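Local coordinates for uncharacterized protein (Desulfovibrio desulfuricans subsp. desulfuricans str. G20, PDB 2Q30) that is of unknown function but adopts the double-stranded beta-helix fold of the RmlC-like cupins and probably pairs as a dimer, at residues S37-A42 with D99-V104. Residues are numbered along the deposited sequence; the frame is centred on the assembly and turned at random.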
ATOM      1  N   SER A  37       8.321  -5.225  -1.957  1.00 31.36           N
ATOM      2  CA  SER A  37       8.556  -4.804  -0.599  1.00 30.34           C
ATOM      3  C   SER A  37      10.046  -4.605  -0.408  1.00 30.37           C
ATOM      4  O   SER A  37      10.859  -5.205  -1.125  1.00 29.78           O
ATOM      5  CB  SER A  37       8.018  -5.798   0.420  1.00 32.00           C
ATOM      6  OG  SER A  37       8.699  -7.019   0.389  1.00 32.57           O
ATOM      7  N   PHE A  38      10.372  -3.737   0.552  1.00 30.14           N
ATOM      8  CA  PHE A  38      11.754  -3.467   0.977  1.00 29.54           C
ATOM      9  C   PHE A  38      11.762  -3.540   2.493  1.00 29.70           C
ATOM     10  O   PHE A  38      10.935  -2.897   3.137  1.00 29.05           O
ATOM     11  CB  PHE A  38      12.237  -2.132   0.477  1.00 31.78           C
ATOM     12  CG  PHE A  38      12.303  -2.028  -1.016  1.00 31.47           C
ATOM     13  CD1 PHE A  38      11.209  -1.594  -1.750  1.00 34.38           C
ATOM     14  CD2 PHE A  38      13.487  -2.338  -1.701  1.00 31.85           C
ATOM     15  CE1 PHE A  38      11.291  -1.486  -3.147  1.00 34.01           C
ATOM     16  CE2 PHE A  38      13.568  -2.243  -3.074  1.00 34.44           C
ATOM     17  CZ  PHE A  38      12.479  -1.803  -3.805  1.00 33.83           C
ATOM     18  N   THR A  39      12.627  -4.391   3.050  1.00 31.22           N
ATOM     19  CA  THR A  39      12.713  -4.590   4.499  1.00 30.13           C
ATOM     20  C   THR A  39      14.102  -4.117   4.916  1.00 29.70           C
ATOM     21  O   THR A  39      15.117  -4.544   4.352  1.00 30.86           O
ATOM     22  CB  THR A  39      12.481  -6.033   4.909  1.00 28.55           C
ATOM     23  OG1 THR A  39      11.269  -6.519   4.278  1.00 31.28           O
ATOM     24  CG2 THR A  39      12.384  -6.134   6.435  1.00 27.53           C
ATOM     25  N   PHE A  40      14.111  -3.227   5.892  1.00 30.20           N
ATOM     26  CA  PHE A  40      15.302  -2.573   6.350  1.00 28.82           C
ATOM     27  C   PHE A  40      15.536  -2.792   7.815  1.00 29.82           C
ATOM     28  O   PHE A  40      14.594  -2.764   8.607  1.00 29.31           O
ATOM     29  CB  PHE A  40      15.123  -1.058   6.213  1.00 30.09           C
ATOM     30  CG  PHE A  40      14.731  -0.594   4.847  1.00 27.75           C
ATOM     31  CD1 PHE A  40      15.690  -0.294   3.903  1.00 32.02           C
ATOM     32  CD2 PHE A  40      13.384  -0.418   4.513  1.00 32.94           C
ATOM     33  CE1 PHE A  40      15.330   0.170   2.632  1.00 30.92           C
ATOM     34  CE2 PHE A  40      13.020   0.048   3.248  1.00 30.86           C
ATOM     35  CZ  PHE A  40      14.005   0.347   2.317  1.00 30.09           C
ATOM     36  N   LYS A  41      16.805  -2.996   8.160  1.00 30.00           N
ATOM     37  CA  LYS A  41      17.254  -2.881   9.535  1.00 32.63           C
ATOM     38  C   LYS A  41      17.426  -1.377   9.706  1.00 32.12           C
ATOM     39  O   LYS A  41      17.612  -0.646   8.715  1.00 29.98           O
ATOM     40  CB  LYS A  41      18.587  -3.586   9.807  1.00 33.77           C
ATOM     41  CG  LYS A  41      18.554  -5.119   9.795  1.00 37.59           C
ATOM     42  CD  LYS A  41      17.640  -5.735  10.876  1.00 48.56           C
ATOM     43  CE  LYS A  41      18.048  -5.491  12.327  1.00 53.07           C
ATOM     44  NZ  LYS A  41      16.964  -5.994  13.264  1.00 50.10           N
ATOM     45  N   ALA A  42      17.315  -0.917  10.949  1.00 33.57           N
ATOM     46  CA  ALA A  42      17.472   0.506  11.300  1.00 32.94           C
ATOM     47  C   ALA A  42      18.778   1.047  10.709  1.00 32.93           C
ATOM     48  O   ALA A  42      19.813   0.384  10.796  1.00 32.42           O
ATOM     49  CB  ALA A  42      17.460   0.689  12.841  1.00 33.75           C
ATOM     50  N   ASP A  99      13.835  -0.401  12.455  1.00 32.46           N
ATOM     51  CA  ASP A  99      13.627  -1.551  11.529  1.00 31.67           C
ATOM     52  C   ASP A  99      12.299  -1.231  10.825  1.00 31.71           C
ATOM     53  O   ASP A  99      11.339  -0.812  11.470  1.00 31.38           O
ATOM     54  CB  ASP A  99      13.528  -2.882  12.244  1.00 31.55           C
ATOM     55  CG  ASP A  99      14.830  -3.318  12.889  1.00 29.27           C
ATOM     56  OD1 ASP A  99      15.889  -2.711  12.668  1.00 34.63           O
ATOM     57  OD2 ASP A  99      14.775  -4.335  13.583  1.00 34.13           O
HETATM   58  N   MSE A 100      12.267  -1.407   9.511  1.00 32.73           N
HETATM   59  CA  MSE A 100      11.166  -0.899   8.720  1.00 30.85           C
HETATM   60  C   MSE A 100      10.867  -1.751   7.517  1.00 31.26           C
HETATM   61  O   MSE A 100      11.777  -2.323   6.907  1.00 33.65           O
HETATM   62  CB  MSE A 100      11.577   0.482   8.234  1.00 29.13           C
HETATM   63  CG  MSE A 100      10.499   1.342   7.638  1.00 38.33           C
HETATM   64 SE   MSE A 100      11.339   2.813   6.702  0.75 35.86          SE
HETATM   65  CE  MSE A 100      11.595   2.013   5.056  1.00 33.36           C
ATOM     66  N   LYS A 101       9.584  -1.839   7.182  1.00 31.04           N
ATOM     67  CA  LYS A 101       9.167  -2.486   5.952  1.00 29.56           C
ATOM     68  C   LYS A 101       8.214  -1.561   5.209  1.00 30.29           C
ATOM     69  O   LYS A 101       7.310  -0.940   5.811  1.00 31.54           O
ATOM     70  CB  LYS A 101       8.581  -3.869   6.180  1.00 29.07           C
ATOM     71  CG  LYS A 101       8.385  -4.663   4.914  1.00 29.55           C
ATOM     72  CD  LYS A 101       7.979  -6.099   5.200  1.00 27.18           C
ATOM     73  CE  LYS A 101       7.824  -6.952   3.930  1.00 31.07           C
ATOM     74  NZ  LYS A 101       7.608  -8.406   4.291  1.00 27.95           N
ATOM     75  N   VAL A 102       8.439  -1.468   3.899  1.00 31.02           N
ATOM     76  CA  VAL A 102       7.592  -0.686   3.003  1.00 30.98           C
ATOM     77  C   VAL A 102       7.136  -1.525   1.822  1.00 30.51           C
ATOM     78  O   VAL A 102       7.777  -2.504   1.485  1.00 29.99           O
ATOM     79  CB  VAL A 102       8.294   0.613   2.491  1.00 32.06           C
ATOM     80  CG1 VAL A 102       8.698   1.481   3.679  1.00 30.20           C
ATOM     81  CG2 VAL A 102       9.477   0.297   1.580  1.00 31.12           C
ATOM     82  N   LEU A 103       6.018  -1.115   1.224  1.00 31.60           N
ATOM     83  CA  LEU A 103       5.457  -1.749   0.040  1.00 29.97           C
ATOM     84  C   LEU A 103       5.417  -0.712  -1.050  1.00 30.08           C
ATOM     85  O   LEU A 103       4.905   0.375  -0.848  1.00 32.00           O
ATOM     86  CB  LEU A 103       4.041  -2.245   0.314  1.00 28.56           C
ATOM     87  CG  LEU A 103       3.452  -3.138  -0.791  1.00 27.93           C
ATOM     88  CD1 LEU A 103       4.295  -4.408  -1.016  1.00 28.17           C
ATOM     89  CD2 LEU A 103       2.014  -3.516  -0.402  1.00 31.05           C
ATOM     90  N   VAL A 104       5.941  -1.068  -2.210  1.00 31.61           N
ATOM     91  CA  VAL A 104       5.981  -0.182  -3.345  1.00 30.38           C
ATOM     92  C   VAL A 104       5.106  -0.764  -4.426  1.00 30.43           C
ATOM     93  O   VAL A 104       5.266  -1.915  -4.741  1.00 31.03           O
ATOM     94  CB  VAL A 104       7.433  -0.027  -3.864  1.00 32.82           C
ATOM     95  CG1 VAL A 104       7.479   0.935  -5.103  1.00 30.01           C
ATOM     96  CG2 VAL A 104       8.325   0.462  -2.743  1.00 31.01           C
TER
HETATM   97  O   HOH W   1       7.440  -9.160   1.539  1.00 26.55           O
HETATM   98  O   HOH W   2      10.347  -9.065   4.660  1.00 23.45           O
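Phe38 and Val102 face each other as an antiparallel hydrogen-bonded pair. Phe38 N gives a bond to Val102 O, and Val102 N returns one to Phe38 O, each 3.0 Å long. Phe40 and selenomethionine Met100 repeat the pattern, with 2.7 Å from Phe40 N to Met100 O. On the face of Phe38 and Phe40, apolar groups meet. CG2 of Val102 lies at the edge of the Phe40 ring, in its plane, 3.9 Å from CE2. CG2 of Val104 reaches the edge of the Phe38 ring, 3.6 Å from CE1. Met100 SE makes an oblique Met-aromatic contact with the Phe40 ring, 5.2 Å from its centroid.

These are neighbouring strands of the double-stranded beta-helix, or cupin barrel. Strand 34-40 lies between 23-29 and 100-107 in one sheet. Val94 of strand 92-96, in the other sheet, touches both Phe40 and Met100.

The face of Ser37, Thr39 and Lys101 is polar in part; Leu103 shares it and packs on Val60 of the second subunit. Lys101 runs out fully extended, with CG anti to the backbone N (chi1 -169°), past the hydroxyls of Ser37 and Thr39. One water links its NZ to Ser37 OG, and a second links it to Thr39 OG1. NZ also bonds to Leu11 O, so the two waters and this carbonyl all grip the ammonium group.

Just after strand 34-40 and just before strand 100-107, both carboxylate oxygens of Asp99 are used. OD2 forms a salt bridge with Lys41 NZ at 2.8 Å, met on its syn side but out of the carboxylate plane. OD1 accepts Ala42 N through its anti lone pair, at 2.9 Å. Bends at chi2 and chi3 fold Lys41 back toward Asp99, and Phe17 adds a cation-pi contact to this lysine.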